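Alpha-rhamnosidase (Dictyoglomus thermophilum, PDB 6I60) probably hydrolyses terminal non-reducing alpha-L-rhamnose residues in alpha-L-rhamnosides. Local coordinates at residues A[893-898]-A[929-934]. Residues are numbered along the deposited sequence; the frame is centred on the assembly and turned at random.
Sequences EGEVHV and VIRVGS
E895 and R931 face each other as a non-hydrogen-bonded antiparallel pair, their side chains running side by side in the same direction from the sheet. E895 OE1 meets R931 NH1 in a salt bridge of 2.9 Å; the two planes stand 74° apart and one oxygen meets one nitrogen, consistent with OE2 being turned to H897. With CG of E895 opposite its backbone N (chi1 -177°) and the chain extended beyond, the carboxylate also takes H897 NE2 on the anti lone pair of E895 OE2, at 2.9 Å, in a bent bond tilted from the imidazole plane. V929 CG1 lies 3.6 Å above one face of the R931 guanidinium, offset toward its rim, while E922 pairs with NH2 and E850 with H897 ND1. Replacing E895 by alanine would probably cost R931 NH1 this carboxylate and leave H897 with its ND1 bond to E850 but no acceptor here for NE2.

The other face is apolar. V896 and I930 lie alongside each other, CB to CB 3.9 Å, and I930 CD1 reaches V898 CG2 at 3.8 Å; M884, I886 and F939 pack against this side. Four backbone hydrogen bonds join G894 to V932 and V896 to I930, the straightest running from G894 N to V932 O (2.8 Å, 170°). Polar and charged groups, with V929 among them, on one face and aliphatic ones on the other make an amphipathic antiparallel pair, packing one sheet of a C-terminal beta sandwich against strands 882-888 and 935-941.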
loop_
_atom_site.group_PDB
_atom_site.type_symbol
_atom_site.label_atom_id
_atom_site.label_comp_id
_atom_site.label_asym_id
_atom_site.label_seq_id
_atom_site.Cartn_x
_atom_site.Cartn_y
_atom_site.Cartn_z
ATOM N N GLU A 893 -17.741 19.943 3.548
ATOM C CA GLU A 893 -17.650 21.332 3.970
ATOM C C GLU A 893 -16.193 21.698 4.213
ATOM O O GLU A 893 -15.375 20.855 4.591
ATOM C CB GLU A 893 -18.483 21.597 5.236
ATOM C CG GLU A 893 -17.904 21.008 6.511
ATOM C CD GLU A 893 -18.867 21.093 7.681
ATOM O OE1 GLU A 893 -19.594 20.106 7.930
ATOM O OE2 GLU A 893 -18.899 22.147 8.352
ATOM N N GLY A 894 -15.876 22.969 3.983
ATOM C CA GLY A 894 -14.521 23.471 4.105
ATOM C C GLY A 894 -14.396 24.447 5.259
ATOM O O GLY A 894 -15.319 25.210 5.548
ATOM N N GLU A 895 -13.239 24.419 5.917
ATOM C CA GLU A 895 -12.923 25.317 7.028
ATOM C C GLU A 895 -11.579 25.967 6.711
ATOM O O GLU A 895 -10.522 25.403 7.003
ATOM C CB GLU A 895 -12.898 24.562 8.353
ATOM C CG GLU A 895 -12.648 25.442 9.567
ATOM C CD GLU A 895 -12.838 24.698 10.876
ATOM O OE1 GLU A 895 -13.965 24.227 11.136
ATOM O OE2 GLU A 895 -11.857 24.585 11.645
ATOM N N VAL A 896 -11.622 27.151 6.109
ATOM C CA VAL A 896 -10.409 27.853 5.710
ATOM C C VAL A 896 -9.790 28.533 6.923
ATOM O O VAL A 896 -10.489 29.136 7.745
ATOM C CB VAL A 896 -10.719 28.869 4.597
ATOM C CG1 VAL A 896 -9.438 29.305 3.907
ATOM C CG2 VAL A 896 -11.693 28.272 3.599
ATOM N N HIS A 897 -8.467 28.438 7.038
ATOM C CA HIS A 897 -7.703 29.068 8.114
ATOM C C HIS A 897 -6.678 29.993 7.467
ATOM O O HIS A 897 -5.519 29.621 7.269
ATOM C CB HIS A 897 -7.028 28.022 9.017
ATOM C CG HIS A 897 -7.978 27.292 9.915
ATOM N ND1 HIS A 897 -7.552 26.414 10.888
ATOM C CD2 HIS A 897 -9.329 27.307 9.987
ATOM C CE1 HIS A 897 -8.600 25.920 11.522
ATOM N NE2 HIS A 897 -9.691 26.445 10.994
ATOM N N VAL A 898 -7.113 31.203 7.132
ATOM C CA VAL A 898 -6.233 32.198 6.526
ATOM C C VAL A 898 -5.302 32.741 7.604
ATOM O O VAL A 898 -5.772 33.333 8.587
ATOM C CB VAL A 898 -7.039 33.325 5.859
ATOM C CG1 VAL A 898 -6.121 34.229 5.059
ATOM C CG2 VAL A 898 -8.129 32.745 4.967
ATOM N N VAL A 929 -11.003 32.637 10.138
ATOM C CA VAL A 929 -11.760 31.420 9.871
ATOM C C VAL A 929 -12.875 31.720 8.881
ATOM O O VAL A 929 -13.676 32.640 9.086
ATOM C CB VAL A 929 -12.325 30.830 11.174
ATOM C CG1 VAL A 929 -13.086 29.546 10.885
ATOM C CG2 VAL A 929 -11.204 30.582 12.169
ATOM N N ILE A 930 -12.927 30.939 7.804
ATOM C CA ILE A 930 -13.977 31.028 6.796
ATOM C C ILE A 930 -14.560 29.635 6.606
ATOM O O ILE A 930 -13.815 28.663 6.438
ATOM C CB ILE A 930 -13.447 31.580 5.458
ATOM C CG1 ILE A 930 -12.781 32.943 5.664
ATOM C CG2 ILE A 930 -14.571 31.688 4.441
ATOM C CD1 ILE A 930 -11.828 33.330 4.553
ATOM N N ARG A 931 -15.885 29.538 6.643
ATOM C CA ARG A 931 -16.593 28.275 6.480
ATOM C C ARG A 931 -17.343 28.304 5.156
ATOM O O ARG A 931 -18.169 29.193 4.928
ATOM C CB ARG A 931 -17.556 28.032 7.643
ATOM C CG ARG A 931 -16.870 27.577 8.917
ATOM C CD ARG A 931 -17.760 27.774 10.131
ATOM N NE ARG A 931 -16.996 28.183 11.307
ATOM C CZ ARG A 931 -16.239 27.363 12.030
ATOM N NH1 ARG A 931 -16.139 26.081 11.702
ATOM N NH2 ARG A 931 -15.581 27.826 13.085
ATOM N N VAL A 932 -17.049 27.336 4.287
ATOM C CA VAL A 932 -17.656 27.249 2.966
ATOM C C VAL A 932 -18.180 25.834 2.755
ATOM O O VAL A 932 -17.885 24.913 3.518
ATOM C CB VAL A 932 -16.673 27.635 1.838
ATOM C CG1 VAL A 932 -16.102 29.027 2.073
ATOM C CG2 VAL A 932 -15.557 26.602 1.718
ATOM N N GLY A 933 -18.974 25.674 1.698
ATOM C CA GLY A 933 -19.454 24.367 1.296
ATOM C C GLY A 933 -18.764 23.874 0.043
ATOM O O GLY A 933 -17.588 24.176 -0.179
ATOM N N SER A 934 -19.482 23.126 -0.790
ATOM C CA SER A 934 -18.894 22.599 -2.014
ATOM C C SER A 934 -18.664 23.715 -3.031
ATOM O O SER A 934 -19.409 24.697 -3.088
ATOM C CB SER A 934 -19.792 21.515 -2.615
ATOM O OG SER A 934 -21.009 22.051 -3.106
#